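Local coordinates for MdbA protein (Corynebacterium diphtheriae, PDB 5C00) that is a DsbA-family thiol-disulfide oxidoreductase, essential for viability, pilus assembly, toxin production and virulence, and probably introduces disulfide bonds into exported proteins, at residues Asp94-Lys99 with Asn137-Val142; Ala103-Ala108 with Gly159-Asp164; Val107-Asp112 with Thr153-Glu158. All coordinates share one frame; numbering follows the deposited sequence. Where two conformers were deposited one is given.

Overall arrangement
All three contacts gather round helix 96-109, part of the probable helical insertion of this DsbA-like thioredoxin fold. Going down that helix, its start meets helix 136-145 in contact 1, its middle meets the beginning of helix 162-180 in contact 2, and its end meets helix 150-158 in contact 3. The partner helices follow one another in the chain, but contact 3 takes the middle one of them. Centres of contacts 2 and 3 are about 6 Å apart, of 1 and 2 about 10 Å, of 1 and 3 about 12 Å. Salt bridge D94-K162 links contacts 1 and 2, and D141-R157 links contacts 1 and 3.

Contact 1: Asp94-Lys99 with Asn137-Val142; sequences DGNSTK and NDFADV
F139 reaches from helix 136-145 to the first turn of helix 96-109, where K99 and N96 receive it. This is helix packing inside the helical insertion of a DsbA-like thioredoxin fold, and one aromatic ring carries nearly all of it. The ring is held with CG anti to the carbonyl carbon and turned by chi2 of -78°, which presents a face to the backbone of K99: the carbonyl carbon of K99 stands 4.2 Å above the ring plane, over its centre. Beside it, K99 CB approaches CE2 of F139 at 3.7 Å. N96 comes in differently, at the ring edge. Its CG lies anti to the backbone N (chi1 -175°), and OD1 ends in the plane of the F139 ring, 3.9 Å from CZ. The amide and ring planes are inclined at 51°, and an oxygen at this edge probably faces the slightly positive ring hydrogens. The other end of the same amide is tied down, since N96 ND2 hydrogen-bonds to S54 OG, just ahead of a Cys-Pro-His-Cys sequence that is probably the redox site. The ring is further enclosed by L123 of helix 113-125 and I156 of helix 150-158, while the carbonyl oxygen of F139 accepts a bond from Y119 OH.

K99 has two roles. Its backbone and CB lie against F139, but the rest of the chain leads off, extended as far as CE and bent at chi4, to the loop before the helix. There NZ meets D94 OD1, which is also salt-bridged to K162 NZ, so two ammonium groups probably share one carboxylate oxygen. The K99 NZ to D94 OD1 salt bridge measures 3.1 Å, and its hydrogen bond is weak.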
loop_
_atom_site.group_PDB
_atom_site.type_symbol
_atom_site.label_atom_id
_atom_site.label_comp_id
_atom_site.label_asym_id
_atom_site.label_seq_id
_atom_site.Cartn_x
_atom_site.Cartn_y
_atom_site.Cartn_z
ATOM N N ASP A 94 9.356 13.383 -5.538
ATOM C CA ASP A 94 9.989 13.040 -4.255
ATOM C C ASP A 94 9.334 13.747 -3.052
ATOM O O ASP A 94 10.027 14.169 -2.126
ATOM C CB ASP A 94 11.493 13.311 -4.318
ATOM C CG ASP A 94 12.274 12.627 -3.220
ATOM O OD1 ASP A 94 11.797 11.728 -2.533
ATOM O OD2 ASP A 94 13.436 12.955 -3.059
ATOM N N GLY A 95 8.011 13.817 -3.054
ATOM C CA GLY A 95 7.314 14.284 -1.871
ATOM C C GLY A 95 6.860 13.172 -0.981
ATOM O O GLY A 95 7.328 12.063 -1.037
ATOM N N ASN A 96 5.928 13.497 -0.102
ATOM C CA ASN A 96 5.533 12.560 0.901
ATOM C C ASN A 96 4.952 11.305 0.257
ATOM O O ASN A 96 5.193 10.247 0.728
ATOM C CB ASN A 96 4.466 13.182 1.784
ATOM C CG ASN A 96 4.095 12.297 2.934
ATOM O OD1 ASN A 96 4.853 12.190 3.903
ATOM N ND2 ASN A 96 2.970 11.617 2.835
ATOM N N SER A 97 4.146 11.437 -0.804
ATOM C CA SER A 97 3.508 10.262 -1.415
ATOM C C SER A 97 4.575 9.315 -1.977
ATOM O O SER A 97 4.477 8.079 -1.872
ATOM C CB SER A 97 2.535 10.710 -2.545
ATOM O OG SER A 97 1.463 11.541 -2.031
ATOM N N THR A 98 5.609 9.889 -2.560
ATOM C CA THR A 98 6.720 9.063 -3.075
ATOM C C THR A 98 7.555 8.462 -1.969
ATOM O O THR A 98 7.920 7.290 -2.039
ATOM C CB THR A 98 7.611 9.826 -4.061
ATOM O OG1 THR A 98 6.805 10.298 -5.140
ATOM C CG2 THR A 98 8.739 8.870 -4.614
ATOM N N LYS A 99 7.912 9.257 -0.972
ATOM C CA LYS A 99 8.705 8.732 0.152
ATOM C C LYS A 99 8.013 7.564 0.878
ATOM O O LYS A 99 8.614 6.496 1.122
ATOM C CB LYS A 99 9.065 9.851 1.116
ATOM C CG LYS A 99 10.147 10.764 0.604
ATOM C CD LYS A 99 10.426 11.890 1.600
ATOM C CE LYS A 99 11.687 12.657 1.194
ATOM N NZ LYS A 99 11.472 13.488 -0.012
ATOM N N ASN A 137 14.836 8.794 6.434
ATOM C CA ASN A 137 15.392 8.070 7.574
ATOM C C ASN A 137 14.301 7.786 8.595
ATOM O O ASN A 137 14.432 6.849 9.369
ATOM C CB ASN A 137 16.565 8.818 8.200
ATOM C CG ASN A 137 17.846 8.669 7.396
ATOM O OD1 ASN A 137 18.329 7.575 7.143
ATOM N ND2 ASN A 137 18.386 9.762 6.992
ATOM N N ASP A 138 13.234 8.607 8.603
ATOM C CA ASP A 138 12.097 8.356 9.471
ATOM C C ASP A 138 11.324 7.175 8.960
ATOM O O ASP A 138 10.991 6.258 9.721
ATOM C CB ASP A 138 11.231 9.604 9.570
ATOM C CG ASP A 138 12.015 10.790 10.117
ATOM O OD1 ASP A 138 12.374 10.788 11.350
ATOM O OD2 ASP A 138 12.332 11.703 9.333
ATOM N N PHE A 139 11.019 7.157 7.665
ATOM C CA PHE A 139 10.360 5.987 7.111
ATOM C C PHE A 139 11.165 4.708 7.369
ATOM O O PHE A 139 10.604 3.622 7.634
ATOM C CB PHE A 139 10.104 6.191 5.628
ATOM C CG PHE A 139 9.029 7.207 5.350
ATOM C CD1 PHE A 139 7.699 6.860 5.490
ATOM C CD2 PHE A 139 9.334 8.491 4.956
ATOM C CE1 PHE A 139 6.693 7.785 5.253
ATOM C CE2 PHE A 139 8.335 9.426 4.702
ATOM C CZ PHE A 139 7.012 9.064 4.830
ATOM N N ALA A 140 12.476 4.802 7.260
ATOM C CA ALA A 140 13.323 3.621 7.471
ATOM C C ALA A 140 13.323 3.138 8.918
ATOM O O ALA A 140 13.253 1.948 9.174
ATOM C CB ALA A 140 14.741 3.911 7.023
ATOM N N ASP A 141 13.389 4.064 9.863
ATOM C CA ASP A 141 13.456 3.675 11.278
ATOM C C ASP A 141 12.168 2.896 11.584
ATOM O O ASP A 141 12.175 1.908 12.323
ATOM C CB ASP A 141 13.538 4.876 12.199
ATOM C CG ASP A 141 14.966 5.362 12.450
ATOM O OD1 ASP A 141 15.918 5.012 11.711
ATOM O OD2 ASP A 141 15.119 6.117 13.449
ATOM N N VAL A 142 11.037 3.409 11.089
ATOM C CA VAL A 142 9.753 2.820 11.403
ATOM C C VAL A 142 9.611 1.433 10.787
ATOM O O VAL A 142 9.115 0.499 11.436
ATOM C CB VAL A 142 8.571 3.746 11.041
ATOM C CG1 VAL A 142 7.243 3.029 11.244
ATOM C CG2 VAL A 142 8.614 4.953 11.940
#

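Contact 2: Ala103-Ala108 with Gly159-Asp164; sequences AALAVA and GGAKED
A161 presses its methyl group against A106 of helix 96-109, at the point in this DsbA-like thioredoxin fold where helix 150-158 gives way to the long helix 162-180. The turn leading there begins at G159, which leaves helix 150-158 with a positive phi of 65° and closes that helix with a Schellman motif. G160 follows, and its N probably bonds back to K155 O at 2.9 Å. The chain then swings in toward helix 96-109. A161, at the N-cap position of the new helix, is the centre of the contact: its CB sits 3.9 Å from A106 N and 4.0 Å from A106 CB. Two such small side chains let the backbones come near, with the CA atoms of A106 and A161 only 5.5 Å apart. L105 adds to this from one residue earlier, its CD2 lying 4.0 Å from A161 O.

K162 begins the helix proper, its N bonded to G159 O. Its CB points away from 103-108, and its side chain runs past K99 and A102, nearer the start of helix 96-109. Its NZ forms salt bridges with D94 and D136, fastening the start of this helix to the loop before helix 96-109 and to the first residue of helix 136-145. Still in the first turn, D164 has its CB pointing toward 103-108 at the more open margin of the contact. L105 is the residue that reaches it. With CG anti to the backbone N (chi1 -177°), the leucine extends toward helix 162-180, where F165 and F168 also touch it, and CD2 comes to 4.3 Å from the backbone carbon C of D164.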
loop_
_atom_site.group_PDB
_atom_site.type_symbol
_atom_site.label_atom_id
_atom_site.label_comp_id
_atom_site.label_asym_id
_atom_site.label_seq_id
_atom_site.Cartn_x
_atom_site.Cartn_y
_atom_site.Cartn_z
ATOM N N ALA A 103 9.014 3.589 0.369
ATOM C CA ALA A 103 9.396 2.866 1.606
ATOM C C ALA A 103 8.578 1.572 1.744
ATOM O O ALA A 103 9.120 0.491 1.939
ATOM C CB ALA A 103 9.221 3.740 2.824
ATOM N N ALA A 104 7.283 1.679 1.509
ATOM C CA ALA A 104 6.389 0.546 1.584
ATOM C C ALA A 104 6.733 -0.456 0.487
ATOM O O ALA A 104 6.717 -1.665 0.758
ATOM C CB ALA A 104 4.937 0.988 1.496
ATOM N N LEU A 105 7.023 0.029 -0.727
ATOM C CA LEU A 105 7.486 -0.869 -1.806
ATOM C C LEU A 105 8.723 -1.650 -1.462
ATOM O O LEU A 105 8.766 -2.860 -1.741
ATOM C CB LEU A 105 7.691 -0.143 -3.129
ATOM C CG LEU A 105 8.106 -1.025 -4.337
ATOM C CD1 LEU A 105 7.039 -2.065 -4.698
ATOM C CD2 LEU A 105 8.286 -0.059 -5.501
ATOM N N ALA A 106 9.726 -0.990 -0.864
ATOM C CA ALA A 106 10.951 -1.678 -0.428
ATOM C C ALA A 106 10.633 -2.849 0.507
ATOM O O ALA A 106 11.245 -3.905 0.438
ATOM C CB ALA A 106 11.933 -0.697 0.207
ATOM N N VAL A 107 9.706 -2.666 1.442
ATOM C CA VAL A 107 9.281 -3.757 2.294
ATOM C C VAL A 107 8.588 -4.871 1.522
ATOM O O VAL A 107 8.907 -6.023 1.707
ATOM C CB VAL A 107 8.338 -3.228 3.415
ATOM C CG1 VAL A 107 8.051 -4.359 4.406
ATOM C CG2 VAL A 107 8.959 -2.047 4.155
ATOM N N ALA A 108 7.652 -4.544 0.650
ATOM C CA ALA A 108 6.983 -5.561 -0.148
ATOM C C ALA A 108 7.944 -6.378 -1.040
ATOM O O ALA A 108 7.813 -7.589 -1.153
ATOM C CB ALA A 108 5.948 -4.933 -1.020
ATOM N N GLY A 159 16.748 5.508 -0.552
ATOM C CA GLY A 159 15.718 5.677 -1.595
ATOM C C GLY A 159 15.825 4.682 -2.731
ATOM O O GLY A 159 15.465 4.993 -3.895
ATOM N N GLY A 160 16.323 3.494 -2.400
ATOM C CA GLY A 160 16.543 2.442 -3.381
ATOM C C GLY A 160 15.349 1.965 -4.187
ATOM O O GLY A 160 15.534 1.526 -5.326
ATOM N N ALA A 161 14.133 2.030 -3.638
ATOM C CA ALA A 161 12.994 1.616 -4.395
ATOM C C ALA A 161 12.269 2.807 -5.068
ATOM O O ALA A 161 11.213 2.616 -5.640
ATOM C CB ALA A 161 12.017 0.805 -3.529
ATOM N N LYS A 162 12.818 4.012 -5.013
ATOM C CA LYS A 162 12.094 5.186 -5.529
ATOM C C LYS A 162 11.942 5.175 -7.024
ATOM O O LYS A 162 10.883 5.465 -7.562
ATOM C CB LYS A 162 12.754 6.486 -5.095
ATOM C CG LYS A 162 12.576 6.768 -3.602
ATOM C CD LYS A 162 12.915 8.210 -3.287
ATOM C CE LYS A 162 12.869 8.500 -1.803
ATOM N NZ LYS A 162 13.556 9.766 -1.496
ATOM N N GLU A 163 13.016 4.828 -7.718
ATOM C CA GLU A 163 12.942 4.834 -9.153
ATOM C C GLU A 163 11.853 3.871 -9.645
ATOM O O GLU A 163 11.068 4.208 -10.516
ATOM C CB GLU A 163 14.324 4.518 -9.754
ATOM C CG GLU A 163 15.405 5.577 -9.456
ATOM C CD GLU A 163 16.004 5.508 -8.029
ATOM O OE1 GLU A 163 15.748 4.530 -7.246
ATOM O OE2 GLU A 163 16.758 6.464 -7.679
ATOM N N ASP A 164 11.822 2.657 -9.124
ATOM C CA ASP A 164 10.767 1.729 -9.508
ATOM C C ASP A 164 9.388 2.131 -9.004
ATOM O O ASP A 164 8.373 2.025 -9.725
ATOM C CB ASP A 164 11.099 0.331 -9.086
ATOM C CG ASP A 164 11.992 -0.370 -10.090
ATOM O OD1 ASP A 164 12.128 0.117 -11.198
ATOM O OD2 ASP A 164 12.550 -1.407 -9.751
#

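Contact 3: Val107-Asp112 with Thr153-Glu158; sequences VAQSGD and TQKIRE
V107 and I156 make the apolar part of this contact, a methyl-to-methyl meeting with V107 CG2 and I156 CD1 4.2 Å apart. I156 gets there by a straight chain, chi2 178°, which carries CD1 to the far end of its reach. Farther out, Q109 CG comes within 4.3 Å of K155 NZ, a doubtful contact since the lysine was modelled in two conformers.

Two side-chain hydrogen bonds stand out inside the segments. S110 OG donates to V107 O at 2.7 Å, in the carbonyl plane and on a lone pair. V107 O takes a second, weak bond from S110 N, before G111 leaves helical geometry with positive phi. On the partner helix, Q154 NE2 donates to E158 OE2 at 2.9 Å, coming from above the carboxylate plane, 52° out of it.

In the helical insertion of this DsbA-like fold, helix 150-158 also packs on helix 136-145: I156 touches A140 and A143 there, and R157 is bridged to D141, while V107 continues onto T115 and Y116 of helix 113-125.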
loop_
_atom_site.group_PDB
_atom_site.type_symbol
_atom_site.label_atom_id
_atom_site.label_comp_id
_atom_site.label_asym_id
_atom_site.label_seq_id
_atom_site.Cartn_x
_atom_site.Cartn_y
_atom_site.Cartn_z
ATOM N N VAL A 107 9.706 -2.666 1.442
ATOM C CA VAL A 107 9.281 -3.757 2.294
ATOM C C VAL A 107 8.588 -4.871 1.522
ATOM O O VAL A 107 8.907 -6.023 1.707
ATOM C CB VAL A 107 8.338 -3.228 3.415
ATOM C CG1 VAL A 107 8.051 -4.359 4.406
ATOM C CG2 VAL A 107 8.959 -2.047 4.155
ATOM N N ALA A 108 7.652 -4.544 0.650
ATOM C CA ALA A 108 6.983 -5.561 -0.148
ATOM C C ALA A 108 7.944 -6.378 -1.040
ATOM O O ALA A 108 7.813 -7.589 -1.153
ATOM C CB ALA A 108 5.948 -4.933 -1.020
ATOM N N GLN A 109 8.913 -5.689 -1.611
ATOM C CA GLN A 109 9.936 -6.317 -2.452
ATOM C C GLN A 109 10.717 -7.402 -1.699
ATOM O O GLN A 109 11.225 -8.382 -2.298
ATOM C CB GLN A 109 10.883 -5.203 -2.971
ATOM C CG GLN A 109 12.209 -5.678 -3.555
ATOM C CD GLN A 109 12.006 -6.503 -4.817
ATOM O OE1 GLN A 109 10.915 -6.499 -5.399
ATOM N NE2 GLN A 109 13.039 -7.241 -5.230
ATOM N N SER A 110 10.859 -7.232 -0.394
ATOM C CA SER A 110 11.539 -8.216 0.426
ATOM C C SER A 110 10.705 -9.488 0.703
ATOM O O SER A 110 11.236 -10.455 1.258
ATOM C CB SER A 110 11.969 -7.574 1.748
ATOM O OG SER A 110 10.928 -7.560 2.730
ATOM N N GLY A 111 9.410 -9.461 0.382
ATOM C CA GLY A 111 8.518 -10.570 0.646
ATOM C C GLY A 111 8.087 -10.754 2.114
ATOM O O GLY A 111 7.559 -11.795 2.471
ATOM N N ASP A 112 8.291 -9.759 2.973
ATOM C CA ASP A 112 7.881 -9.855 4.384
ATOM C C ASP A 112 6.473 -9.234 4.488
ATOM O O ASP A 112 6.319 -8.031 4.729
ATOM C CB ASP A 112 8.874 -9.129 5.293
ATOM C CG ASP A 112 8.503 -9.211 6.754
ATOM O OD1 ASP A 112 7.455 -9.822 7.121
ATOM O OD2 ASP A 112 9.278 -8.621 7.559
ATOM N N THR A 153 15.868 -1.766 5.357
ATOM C CA THR A 153 15.976 -0.515 6.087
ATOM C C THR A 153 16.995 0.431 5.425
ATOM O O THR A 153 16.724 1.611 5.172
ATOM C CB THR A 153 16.338 -0.776 7.554
ATOM O OG1 THR A 153 15.337 -1.603 8.160
ATOM C CG2 THR A 153 16.403 0.546 8.315
ATOM N N GLN A 154 18.168 -0.092 5.092
ATOM C CA GLN A 154 19.175 0.710 4.409
ATOM C C GLN A 154 18.717 1.138 3.017
ATOM O O GLN A 154 18.935 2.248 2.608
ATOM C CB GLN A 154 20.514 -0.023 4.373
ATOM C CG GLN A 154 21.680 0.856 3.887
ATOM C CD GLN A 154 21.948 2.078 4.766
ATOM O OE1 GLN A 154 21.795 2.055 5.993
ATOM N NE2 GLN A 154 22.381 3.142 4.140
ATOM N N LYS A 155 18.035 0.262 2.298
ATOM C CA LYS A 155 17.456 0.618 1.025
ATOM C C LYS A 155 16.494 1.818 1.160
ATOM O O LYS A 155 16.512 2.733 0.348
ATOM C CB LYS A 155 16.730 -0.597 0.473
ATOM C CG LYS A 155 15.906 -0.362 -0.768
ATOM C CD LYS A 155 15.314 -1.665 -1.261
ATOM C CE LYS A 155 16.344 -2.781 -1.361
ATOM N NZ LYS A 155 15.871 -3.795 -2.326
ATOM N N ILE A 156 15.650 1.816 2.197
ATOM C CA ILE A 156 14.755 2.925 2.398
ATOM C C ILE A 156 15.536 4.247 2.658
ATOM O O ILE A 156 15.195 5.313 2.124
ATOM C CB ILE A 156 13.780 2.635 3.564
ATOM C CG1 ILE A 156 12.901 1.430 3.159
ATOM C CG2 ILE A 156 12.973 3.904 3.901
ATOM C CD1 ILE A 156 11.897 0.950 4.170
ATOM N N ARG A 157 16.558 4.174 3.491
ATOM C CA ARG A 157 17.398 5.343 3.767
ATOM C C ARG A 157 18.020 5.925 2.509
ATOM O O ARG A 157 18.169 7.126 2.418
ATOM C CB ARG A 157 18.537 4.965 4.718
ATOM C CG ARG A 157 18.061 4.626 6.091
ATOM C CD ARG A 157 19.192 4.515 7.105
ATOM N NE ARG A 157 18.727 3.741 8.226
ATOM C CZ ARG A 157 17.840 4.189 9.128
ATOM N NH1 ARG A 157 17.399 5.429 9.064
ATOM N NH2 ARG A 157 17.391 3.391 10.095
ATOM N N GLU A 158 18.379 5.070 1.559
ATOM C CA GLU A 158 19.012 5.463 0.312
ATOM C C GLU A 158 18.035 5.703 -0.799
ATOM O O GLU A 158 18.434 6.083 -1.890
ATOM C CB GLU A 158 20.006 4.363 -0.135
ATOM C CG GLU A 158 21.276 4.302 0.694
ATOM C CD GLU A 158 21.973 2.942 0.642
ATOM O OE1 GLU A 158 21.522 2.057 -0.127
ATOM O OE2 GLU A 158 22.964 2.741 1.378
#